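Cytochrome C-type biogenesis protein ccmF (Thermus thermophilus, PDB 6ZMQ) acts in cytochrome c maturation as a membrane-embedded heme lyase that binds heme b and probably handles heme on its way to the apocytochrome. Local coordinates at residues 215-220 / 279-284; 467-472 / 513-518; 499-504 / 641-646. All blocks are in the same frame, centred on the assembly; numbering follows the deposited sequence.

In the fold
The three contacts border the heme b whose iron has His276 and His510 as axial ligands. Interaction 1 ties the 215-220 loop to helix 266-284, which carries His276, and reaches the heme through Phe279. Interactions 2 and 3 both use helix 501-525, the bearer of His510: 513-518 touches a heme vinyl group, 499-504 and 641-646 the propionates. Their centres are 21 Å apart and their nearest atoms about 9 Å. Interactions 1 and 3, with centres 20 Å apart, meet directly, since Gln282 OE1 and Arg502 NH1 probably hydrogen bond at 3.0 Å and Phe279 packs on Arg502. Interactions 1 and 2 lie 30 Å apart by centres and do not touch.

Interaction 1: 215-220 / 279-284; sequences RYQTWV and FVQQTR
Gln281 NE2 donates to the backbone Gln217 O at 3.1 Å, a bent bond (141° at the hydrogen) whose acceptor lies in the plane of the Gln281 amide. The reverse bond runs beside it: Gln217 NE2 gives to the backbone Gln281 O at 3.2 Å, coming from above the carbonyl plane. The two glutamines thus slide past each other in opposite directions, each amide gripping the other's main chain. The Gln281 chain is straight beyond CG (chi2 -179°), which carries its amide across to the loop; the bend of Gln217 at chi2 (74°) turns its amide toward the helix, alongside the Gln281 chain. Gln217 NE2 has a second, weak bond to Glu221 OE1. Val220 meets Gln281 head-on, with Val220 CG1 3.3 Å from Gln281 CG, and the same methyl lies 4.0 Å from Gln282 CG. The Trp219 ring stands almost perpendicular to the Gln281 amide, and its NE1 and Gln281 NE2, both donors, do not pair. Trp219 also stacks on Phe292 of helix 288-307. The arrangement is a type I turn, Gln217 to Val220, in the loop between helices 185-213 and 224-247, fastened by reciprocal glutamine bonds to the helix that bears the axial ligand His276.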
# COMPACT_ATOMS: atom_id res chain seq x y z
N ARG A 215 16.01 -3.24 -26.38
CA ARG A 215 17.08 -2.92 -25.43
C ARG A 215 16.59 -3.36 -24.05
O ARG A 215 15.88 -2.61 -23.37
CB ARG A 215 17.41 -1.43 -25.48
CG ARG A 215 17.99 -1.00 -26.82
CD ARG A 215 18.59 0.40 -26.80
NE ARG A 215 18.26 1.12 -28.03
CZ ARG A 215 17.34 2.08 -28.11
NH1 ARG A 215 16.66 2.42 -27.03
NH2 ARG A 215 17.10 2.68 -29.26
N TYR A 216 17.01 -4.56 -23.62
CA TYR A 216 16.30 -5.32 -22.59
C TYR A 216 16.89 -5.20 -21.19
O TYR A 216 16.27 -5.69 -20.24
CB TYR A 216 16.28 -6.81 -22.94
CG TYR A 216 15.72 -7.14 -24.29
CD1 TYR A 216 14.35 -7.08 -24.53
CD2 TYR A 216 16.56 -7.53 -25.33
CE1 TYR A 216 13.84 -7.37 -25.78
CE2 TYR A 216 16.06 -7.83 -26.58
CZ TYR A 216 14.70 -7.75 -26.80
OH TYR A 216 14.20 -8.06 -28.04
N GLN A 217 18.06 -4.60 -21.04
CA GLN A 217 18.68 -4.52 -19.73
C GLN A 217 18.72 -3.10 -19.19
O GLN A 217 18.52 -2.90 -17.98
CB GLN A 217 20.09 -5.13 -19.78
CG GLN A 217 21.18 -4.49 -18.93
CD GLN A 217 21.00 -4.80 -17.45
OE1 GLN A 217 20.36 -5.78 -17.10
NE2 GLN A 217 21.54 -3.94 -16.59
N THR A 218 18.88 -2.10 -20.06
CA THR A 218 19.11 -0.72 -19.67
C THR A 218 17.91 -0.06 -19.00
O THR A 218 18.08 0.94 -18.30
CB THR A 218 19.52 0.12 -20.88
OG1 THR A 218 19.84 1.45 -20.47
CG2 THR A 218 18.40 0.16 -21.92
N TRP A 219 16.71 -0.62 -19.19
CA TRP A 219 15.47 0.02 -18.76
C TRP A 219 15.28 0.10 -17.25
O TRP A 219 14.60 1.02 -16.79
CB TRP A 219 14.27 -0.73 -19.37
CG TRP A 219 14.06 -2.07 -18.74
CD1 TRP A 219 14.76 -3.21 -19.01
CD2 TRP A 219 13.09 -2.42 -17.74
NE1 TRP A 219 14.30 -4.24 -18.24
CE2 TRP A 219 13.27 -3.78 -17.45
CE3 TRP A 219 12.09 -1.72 -17.06
CZ2 TRP A 219 12.48 -4.46 -16.52
CZ3 TRP A 219 11.31 -2.39 -16.13
CH2 TRP A 219 11.51 -3.75 -15.88
N VAL A 220 15.85 -0.81 -16.46
CA VAL A 220 15.45 -0.87 -15.06
C VAL A 220 16.39 -0.05 -14.18
O VAL A 220 15.99 0.37 -13.08
CB VAL A 220 15.33 -2.33 -14.54
CG1 VAL A 220 16.65 -2.95 -14.24
CG2 VAL A 220 14.43 -2.38 -13.30
N PHE A 279 16.91 -5.15 -8.77
CA PHE A 279 18.25 -4.99 -8.19
C PHE A 279 19.22 -6.00 -8.81
O PHE A 279 20.32 -5.61 -9.11
CB PHE A 279 18.15 -5.29 -6.71
CG PHE A 279 19.50 -5.46 -6.11
CD1 PHE A 279 20.34 -4.39 -5.96
CD2 PHE A 279 19.97 -6.71 -5.78
CE1 PHE A 279 21.61 -4.55 -5.45
CE2 PHE A 279 21.24 -6.86 -5.27
CZ PHE A 279 22.06 -5.78 -5.10
N VAL A 280 18.83 -7.24 -9.03
CA VAL A 280 19.80 -8.22 -9.58
C VAL A 280 20.28 -7.76 -10.94
O VAL A 280 21.46 -7.72 -11.14
CB VAL A 280 19.21 -9.62 -9.70
CG1 VAL A 280 20.08 -10.51 -10.55
CG2 VAL A 280 19.05 -10.23 -8.34
N GLN A 281 19.38 -7.42 -11.84
CA GLN A 281 19.87 -7.07 -13.17
C GLN A 281 20.56 -5.71 -13.13
O GLN A 281 21.56 -5.51 -13.83
CB GLN A 281 18.79 -7.15 -14.24
CG GLN A 281 18.08 -5.92 -14.58
CD GLN A 281 17.01 -6.11 -15.64
OE1 GLN A 281 16.09 -6.89 -15.46
NE2 GLN A 281 17.11 -5.36 -16.73
N GLN A 282 20.12 -4.83 -12.18
CA GLN A 282 20.79 -3.56 -11.87
C GLN A 282 22.25 -3.79 -11.51
O GLN A 282 23.13 -2.99 -11.85
CB GLN A 282 20.11 -2.81 -10.72
CG GLN A 282 18.84 -2.00 -10.99
CD GLN A 282 18.20 -1.50 -9.71
OE1 GLN A 282 18.90 -1.15 -8.75
NE2 GLN A 282 16.88 -1.50 -9.66
N THR A 283 22.51 -4.89 -10.83
CA THR A 283 23.88 -5.23 -10.49
C THR A 283 24.46 -6.37 -11.33
O THR A 283 25.66 -6.64 -11.21
CB THR A 283 23.98 -5.53 -9.00
OG1 THR A 283 22.87 -6.33 -8.59
CG2 THR A 283 23.97 -4.22 -8.21
N ARG A 284 23.67 -7.08 -12.15
CA ARG A 284 24.25 -8.27 -12.78
C ARG A 284 23.77 -8.57 -14.20
O ARG A 284 24.36 -9.43 -14.86
CB ARG A 284 24.01 -9.51 -11.90
CG ARG A 284 24.97 -10.65 -12.13
CD ARG A 284 25.72 -10.96 -10.86
NE ARG A 284 26.90 -11.75 -11.15
CZ ARG A 284 28.12 -11.42 -10.75
NH1 ARG A 284 28.30 -10.33 -10.02
NH2 ARG A 284 29.16 -12.19 -11.06

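Interaction 2: 467-472 / 513-518; sequences GLFLYN and VALMGL. With HEM (protoporphyrin IX containing Fe), chain B.
Helices 467-472 and 513-518 run nearly antiparallel, their N-to-C directions 168° apart and their axes 8.9 Å at closest approach, with Phe469 and Ala514 facing each other at 5.5 Å between CA atoms. Phe469 carries the contact. Its CG is anti to the backbone N (chi1 172°), which swings the ring across onto the opposing helix. There Phe469 CD1 lies 3.4 Å from the backbone Ala514 O and also touches the Ala514 methyl, while Phe469 CE1 reaches Leu515 CB at 4.1 Å. Toward the CD2 end of the ring, Leu518 CD1 packs against Phe469 CD2 at 3.7 Å and against Phe469 CB. This is apolar pairing of two membrane helices, and the second of them bears His510, an axial ligand of the heme iron. Replacing Phe469 by an alanine would probably open a gap between the helices and leave Leu518 CD1 without its aromatic neighbour. One turn further along its helix, Asn472 meets the same alanine, with Asn472 CB 3.8 Å from Ala514 CB. Val513 turns another flank of its helix to the cofactor, its CG2 lying against the heme vinyl carbon CBC, and it also touches a bound phosphatidylethanolamine, as does Gly517.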
# COMPACT_ATOMS: atom_id res chain seq x y z
N GLY A 467 13.14 -18.23 16.90
CA GLY A 467 14.35 -18.72 16.27
C GLY A 467 14.65 -18.05 14.95
O GLY A 467 15.81 -17.73 14.64
N LEU A 468 13.60 -17.77 14.17
CA LEU A 468 13.76 -17.10 12.88
C LEU A 468 14.22 -15.66 13.04
O LEU A 468 15.09 -15.19 12.29
CB LEU A 468 12.44 -17.13 12.10
CG LEU A 468 12.07 -18.43 11.40
CD1 LEU A 468 10.86 -18.18 10.52
CD2 LEU A 468 13.24 -18.95 10.60
N PHE A 469 13.66 -14.94 14.02
CA PHE A 469 14.08 -13.57 14.29
C PHE A 469 15.51 -13.51 14.83
O PHE A 469 16.26 -12.59 14.50
CB PHE A 469 13.13 -12.90 15.27
CG PHE A 469 13.59 -11.55 15.75
CD1 PHE A 469 13.54 -10.46 14.89
CD2 PHE A 469 14.08 -11.38 17.05
CE1 PHE A 469 13.96 -9.21 15.29
CE2 PHE A 469 14.51 -10.13 17.49
CZ PHE A 469 14.45 -9.03 16.61
N LEU A 470 15.89 -14.47 15.69
CA LEU A 470 17.25 -14.49 16.23
C LEU A 470 18.27 -14.83 15.15
O LEU A 470 19.34 -14.22 15.08
CB LEU A 470 17.34 -15.47 17.39
CG LEU A 470 17.05 -14.82 18.75
CD1 LEU A 470 16.51 -15.81 19.76
CD2 LEU A 470 18.32 -14.16 19.29
N TYR A 471 17.92 -15.78 14.27
CA TYR A 471 18.68 -16.07 13.06
C TYR A 471 18.80 -14.85 12.16
O TYR A 471 19.86 -14.60 11.56
CB TYR A 471 17.98 -17.23 12.34
CG TYR A 471 18.18 -17.27 10.85
CD1 TYR A 471 19.37 -17.73 10.31
CD2 TYR A 471 17.18 -16.85 9.97
CE1 TYR A 471 19.58 -17.76 8.95
CE2 TYR A 471 17.38 -16.86 8.61
CZ TYR A 471 18.58 -17.33 8.11
OH TYR A 471 18.78 -17.37 6.75
N ASN A 472 17.72 -14.06 12.05
CA ASN A 472 17.71 -12.90 11.17
C ASN A 472 18.59 -11.77 11.71
O ASN A 472 19.33 -11.15 10.95
CB ASN A 472 16.28 -12.40 10.97
CG ASN A 472 15.63 -12.96 9.71
OD1 ASN A 472 16.27 -13.10 8.68
ND2 ASN A 472 14.34 -13.27 9.79
N VAL A 513 11.51 -6.02 8.84
CA VAL A 513 10.56 -7.12 8.54
C VAL A 513 10.75 -8.25 9.53
O VAL A 513 9.78 -8.87 9.83
CB VAL A 513 10.63 -7.68 7.12
CG1 VAL A 513 10.29 -9.15 7.10
CG2 VAL A 513 9.65 -6.96 6.24
N ALA A 514 11.99 -8.57 9.90
CA ALA A 514 12.29 -9.68 10.83
C ALA A 514 11.48 -9.56 12.12
O ALA A 514 11.01 -10.59 12.60
CB ALA A 514 13.75 -9.63 11.12
N LEU A 515 11.43 -8.35 12.68
CA LEU A 515 10.70 -7.97 13.87
C LEU A 515 9.19 -8.09 13.68
O LEU A 515 8.49 -8.53 14.60
CB LEU A 515 11.09 -6.53 14.22
CG LEU A 515 10.76 -5.74 15.49
CD1 LEU A 515 10.79 -6.60 16.75
CD2 LEU A 515 11.71 -4.56 15.60
N MET A 516 8.70 -7.83 12.46
CA MET A 516 7.28 -8.03 12.18
C MET A 516 6.90 -9.50 12.05
O MET A 516 5.77 -9.86 12.39
CB MET A 516 6.83 -7.29 10.93
CG MET A 516 6.44 -5.84 11.15
SD MET A 516 5.38 -5.09 9.89
CE MET A 516 4.39 -6.47 9.33
N GLY A 517 7.78 -10.35 11.53
CA GLY A 517 7.50 -11.79 11.50
C GLY A 517 7.35 -12.38 12.89
O GLY A 517 6.39 -13.13 13.15
N LEU A 518 8.25 -11.99 13.81
CA LEU A 518 8.09 -12.35 15.23
C LEU A 518 6.79 -11.81 15.81
O LEU A 518 6.06 -12.55 16.49
CB LEU A 518 9.29 -11.87 16.07
CG LEU A 518 9.33 -12.20 17.59
CD1 LEU A 518 10.74 -12.46 18.06
CD2 LEU A 518 8.76 -11.10 18.53
CHA HEM B . 17.45 -4.82 -0.75
CHB HEM B . 17.73 -9.69 -0.28
CHC HEM B . 13.07 -9.78 1.28
CHD HEM B . 13.06 -4.91 1.22
C1A HEM B . 17.88 -6.14 -0.75
C2A HEM B . 19.17 -6.54 -1.21
C3A HEM B . 19.25 -7.89 -1.08
C4A HEM B . 18.03 -8.36 -0.55
CMA HEM B . 20.43 -8.76 -1.44
CAA HEM B . 20.27 -5.63 -1.74
CBA HEM B . 21.03 -4.92 -0.60
CGA HEM B . 21.75 -5.92 0.28
O1A HEM B . 21.46 -6.01 1.49
O2A HEM B . 22.65 -6.64 -0.21
C1B HEM B . 16.46 -10.10 0.16
C2B HEM B . 16.06 -11.46 0.24
C3B HEM B . 14.77 -11.50 0.67
C4B HEM B . 14.35 -10.11 0.84
CMB HEM B . 16.92 -12.65 -0.07
CAB HEM B . 13.93 -12.68 0.90
CBB HEM B . 13.03 -13.03 -0.23
C1C HEM B . 12.70 -8.47 1.47
C2C HEM B . 11.56 -8.05 2.16
C3C HEM B . 11.59 -6.68 2.13
C4C HEM B . 12.74 -6.24 1.43
CMC HEM B . 10.49 -8.89 2.80
CAC HEM B . 10.57 -5.81 2.71
CBC HEM B . 10.80 -5.21 4.05
C1D HEM B . 14.23 -4.44 0.62
C2D HEM B . 14.52 -3.04 0.29
C3D HEM B . 15.75 -3.00 -0.26
C4D HEM B . 16.22 -4.40 -0.26
CMD HEM B . 13.60 -1.86 0.53
CAD HEM B . 16.49 -1.77 -0.78
CBD HEM B . 16.45 -1.77 -2.31
CGD HEM B . 17.03 -0.53 -2.95
O1D HEM B . 18.16 -0.55 -3.50
O2D HEM B . 16.37 0.53 -2.96
NA HEM B . 17.21 -7.28 -0.38
NB HEM B . 15.39 -9.34 0.51
NC HEM B . 13.42 -7.38 1.07
ND HEM B . 15.27 -5.17 0.28
FE HEM B . 15.39 -7.26 0.51

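Interaction 3: 499-504 / 641-646; sequences ANRRRV and TLYILW. With HEM (protoporphyrin IX containing Fe), chain B.
At the propionate side of the heme b pocket, the start of helix 501-525 meets the end of helix 627-644, with Arg501 and Ile644 reaching across. The guanidinium of Arg501 lies flat on the Trp646 indole, centres 4.7 Å apart and planes at 8°, the overlap being offset so that Arg501 NH1 sits over the rim of the ring. Tyr643 approaches the opposite face of the guanidinium with its ring almost parallel, but Arg501 CZ is 5.2 Å from the centroid of the Tyr643 ring, at most a weak cation-pi attraction. The extended Arg501 chain is closer: its CG lies 3.7 Å from Tyr643 CE2 and also beside the backbone Tyr643 O. Val504 CG1 touches Tyr643 CE2 as well, at 3.6 Å, and the Tyr643 hydroxyl is bonded to the backbone O of Leu498, which steadies the ring. Ile644 touches both the opposing backbone and the heme: its CD1 lies 3.4 Å from the backbone Arg502 O and close to the backbone Arg501 O, while its CG2, anti to the backbone N, turns to the heme carboxylate oxygen O2D. Arg502, bent at chi3 (71°), presents the edge of its guanidinium to heme O1D, with weak bonds from Arg502 NE at 3.5 Å and Arg502 NH1 at 3.4 Å. Heme O2A of the other propionate lies over one face of the Arg503 guanidinium. With Arg224 and Ser506 also hydrogen-bonded to the heme, this is an arginine-rich propionate site, whose positive charges probably balance the carboxylates of the cofactor.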
# COMPACT_ATOMS: atom_id res chain seq x y z
N ALA A 499 27.85 5.40 4.70
CA ALA A 499 27.95 5.92 3.33
C ALA A 499 27.32 4.97 2.31
O ALA A 499 26.68 5.43 1.35
CB ALA A 499 29.41 6.18 2.98
N ASN A 500 27.49 3.66 2.48
CA ASN A 500 26.92 2.71 1.53
C ASN A 500 25.43 2.57 1.79
O ASN A 500 25.01 1.56 2.37
CB ASN A 500 27.59 1.33 1.62
CG ASN A 500 27.42 0.48 0.35
OD1 ASN A 500 28.32 0.42 -0.49
ND2 ASN A 500 26.26 -0.14 0.19
N ARG A 501 24.63 3.53 1.30
CA ARG A 501 23.27 3.77 1.78
C ARG A 501 22.33 2.61 1.47
O ARG A 501 21.43 2.31 2.27
CB ARG A 501 22.74 5.06 1.16
CG ARG A 501 23.02 6.29 2.00
CD ARG A 501 22.89 7.57 1.19
NE ARG A 501 22.61 8.73 2.03
CZ ARG A 501 23.53 9.39 2.73
NH1 ARG A 501 23.16 10.34 3.57
NH2 ARG A 501 24.81 9.05 2.64
N ARG A 502 22.56 1.94 0.33
CA ARG A 502 21.74 0.80 -0.07
C ARG A 502 21.86 -0.36 0.91
O ARG A 502 20.85 -0.87 1.40
CB ARG A 502 22.13 0.34 -1.48
CG ARG A 502 22.25 1.42 -2.54
CD ARG A 502 22.61 0.76 -3.86
NE ARG A 502 21.49 0.00 -4.40
CZ ARG A 502 21.45 -0.48 -5.64
NH1 ARG A 502 20.34 -1.05 -6.10
NH2 ARG A 502 22.49 -0.33 -6.45
N ARG A 503 23.10 -0.74 1.25
CA ARG A 503 23.32 -1.88 2.14
C ARG A 503 22.85 -1.61 3.56
O ARG A 503 22.12 -2.44 4.12
CB ARG A 503 24.80 -2.27 2.14
CG ARG A 503 25.31 -3.04 0.91
CD ARG A 503 24.96 -4.54 0.91
NE ARG A 503 25.61 -5.28 -0.18
CZ ARG A 503 25.25 -5.26 -1.46
NH1 ARG A 503 25.99 -5.87 -2.37
NH2 ARG A 503 24.19 -4.56 -1.85
N VAL A 504 23.16 -0.45 4.15
CA VAL A 504 22.82 -0.22 5.55
C VAL A 504 21.32 0.07 5.72
O VAL A 504 20.68 -0.44 6.66
CB VAL A 504 23.73 0.88 6.17
CG1 VAL A 504 23.76 2.14 5.33
CG2 VAL A 504 23.36 1.19 7.62
N THR A 641 13.90 2.95 4.50
CA THR A 641 13.66 3.22 3.08
C THR A 641 13.87 4.70 2.77
O THR A 641 14.30 5.06 1.66
CB THR A 641 12.25 2.73 2.72
OG1 THR A 641 12.20 1.31 2.92
CG2 THR A 641 11.85 3.00 1.26
N LEU A 642 13.63 5.58 3.75
CA LEU A 642 14.09 6.96 3.61
C LEU A 642 15.61 7.07 3.61
O LEU A 642 16.15 8.01 3.01
CB LEU A 642 13.49 7.83 4.71
CG LEU A 642 12.00 8.15 4.56
CD1 LEU A 642 11.41 8.57 5.89
CD2 LEU A 642 11.80 9.24 3.53
N TYR A 643 16.32 6.14 4.27
CA TYR A 643 17.78 6.22 4.29
C TYR A 643 18.39 5.71 2.98
O TYR A 643 19.52 6.07 2.65
CB TYR A 643 18.36 5.47 5.51
CG TYR A 643 19.82 5.79 5.81
CD1 TYR A 643 20.15 6.87 6.62
CD2 TYR A 643 20.87 5.05 5.26
CE1 TYR A 643 21.46 7.20 6.90
CE2 TYR A 643 22.20 5.38 5.52
CZ TYR A 643 22.48 6.45 6.35
OH TYR A 643 23.78 6.79 6.63
N ILE A 644 17.67 4.84 2.25
CA ILE A 644 18.11 4.51 0.89
C ILE A 644 18.10 5.76 0.00
O ILE A 644 19.01 5.98 -0.81
CB ILE A 644 17.26 3.37 0.29
CG1 ILE A 644 17.09 2.22 1.29
CG2 ILE A 644 17.87 2.89 -1.04
CD1 ILE A 644 18.20 1.18 1.27
N LEU A 645 17.10 6.61 0.18
CA LEU A 645 17.08 7.95 -0.39
C LEU A 645 17.97 8.89 0.43
O LEU A 645 18.61 8.49 1.41
CB LEU A 645 15.63 8.45 -0.44
CG LEU A 645 14.73 7.40 -1.10
CD1 LEU A 645 13.28 7.62 -0.74
CD2 LEU A 645 14.90 7.39 -2.60
N TRP A 646 18.03 10.16 0.03
CA TRP A 646 18.84 11.10 0.80
C TRP A 646 18.04 11.64 1.99
O TRP A 646 16.91 12.12 1.80
CB TRP A 646 19.36 12.23 -0.08
CG TRP A 646 20.70 12.76 0.35
CD1 TRP A 646 21.92 12.31 -0.06
CD2 TRP A 646 20.96 13.86 1.24
NE1 TRP A 646 22.92 13.04 0.53
CE2 TRP A 646 22.36 14.00 1.33
CE3 TRP A 646 20.14 14.72 1.98
CZ2 TRP A 646 22.96 14.98 2.13
CZ3 TRP A 646 20.74 15.69 2.77
CH2 TRP A 646 22.13 15.81 2.84
CHA HEM B . 17.45 -4.82 -0.75
CHB HEM B . 17.73 -9.69 -0.28
CHC HEM B . 13.07 -9.78 1.28
CHD HEM B . 13.06 -4.91 1.22
C1A HEM B . 17.88 -6.14 -0.75
C2A HEM B . 19.17 -6.54 -1.21
C3A HEM B . 19.25 -7.89 -1.08
C4A HEM B . 18.03 -8.36 -0.55
CMA HEM B . 20.43 -8.76 -1.44
CAA HEM B . 20.27 -5.63 -1.74
CBA HEM B . 21.03 -4.92 -0.60
CGA HEM B . 21.75 -5.92 0.28
O1A HEM B . 21.46 -6.01 1.49
O2A HEM B . 22.65 -6.64 -0.21
C1B HEM B . 16.46 -10.10 0.16
C2B HEM B . 16.06 -11.46 0.24
C3B HEM B . 14.77 -11.50 0.67
C4B HEM B . 14.35 -10.11 0.84
CMB HEM B . 16.92 -12.65 -0.07
CAB HEM B . 13.93 -12.68 0.90
CBB HEM B . 13.03 -13.03 -0.23
C1C HEM B . 12.70 -8.47 1.47
C2C HEM B . 11.56 -8.05 2.16
C3C HEM B . 11.59 -6.68 2.13
C4C HEM B . 12.74 -6.24 1.43
CMC HEM B . 10.49 -8.89 2.80
CAC HEM B . 10.57 -5.81 2.71
CBC HEM B . 10.80 -5.21 4.05
C1D HEM B . 14.23 -4.44 0.62
C2D HEM B . 14.52 -3.04 0.29
C3D HEM B . 15.75 -3.00 -0.26
C4D HEM B . 16.22 -4.40 -0.26
CMD HEM B . 13.60 -1.86 0.53
CAD HEM B . 16.49 -1.77 -0.78
CBD HEM B . 16.45 -1.77 -2.31
CGD HEM B . 17.03 -0.53 -2.95
O1D HEM B . 18.16 -0.55 -3.50
O2D HEM B . 16.37 0.53 -2.96
NA HEM B . 17.21 -7.28 -0.38
NB HEM B . 15.39 -9.34 0.51
NC HEM B . 13.42 -7.38 1.07
ND HEM B . 15.27 -5.17 0.28
FE HEM B . 15.39 -7.26 0.51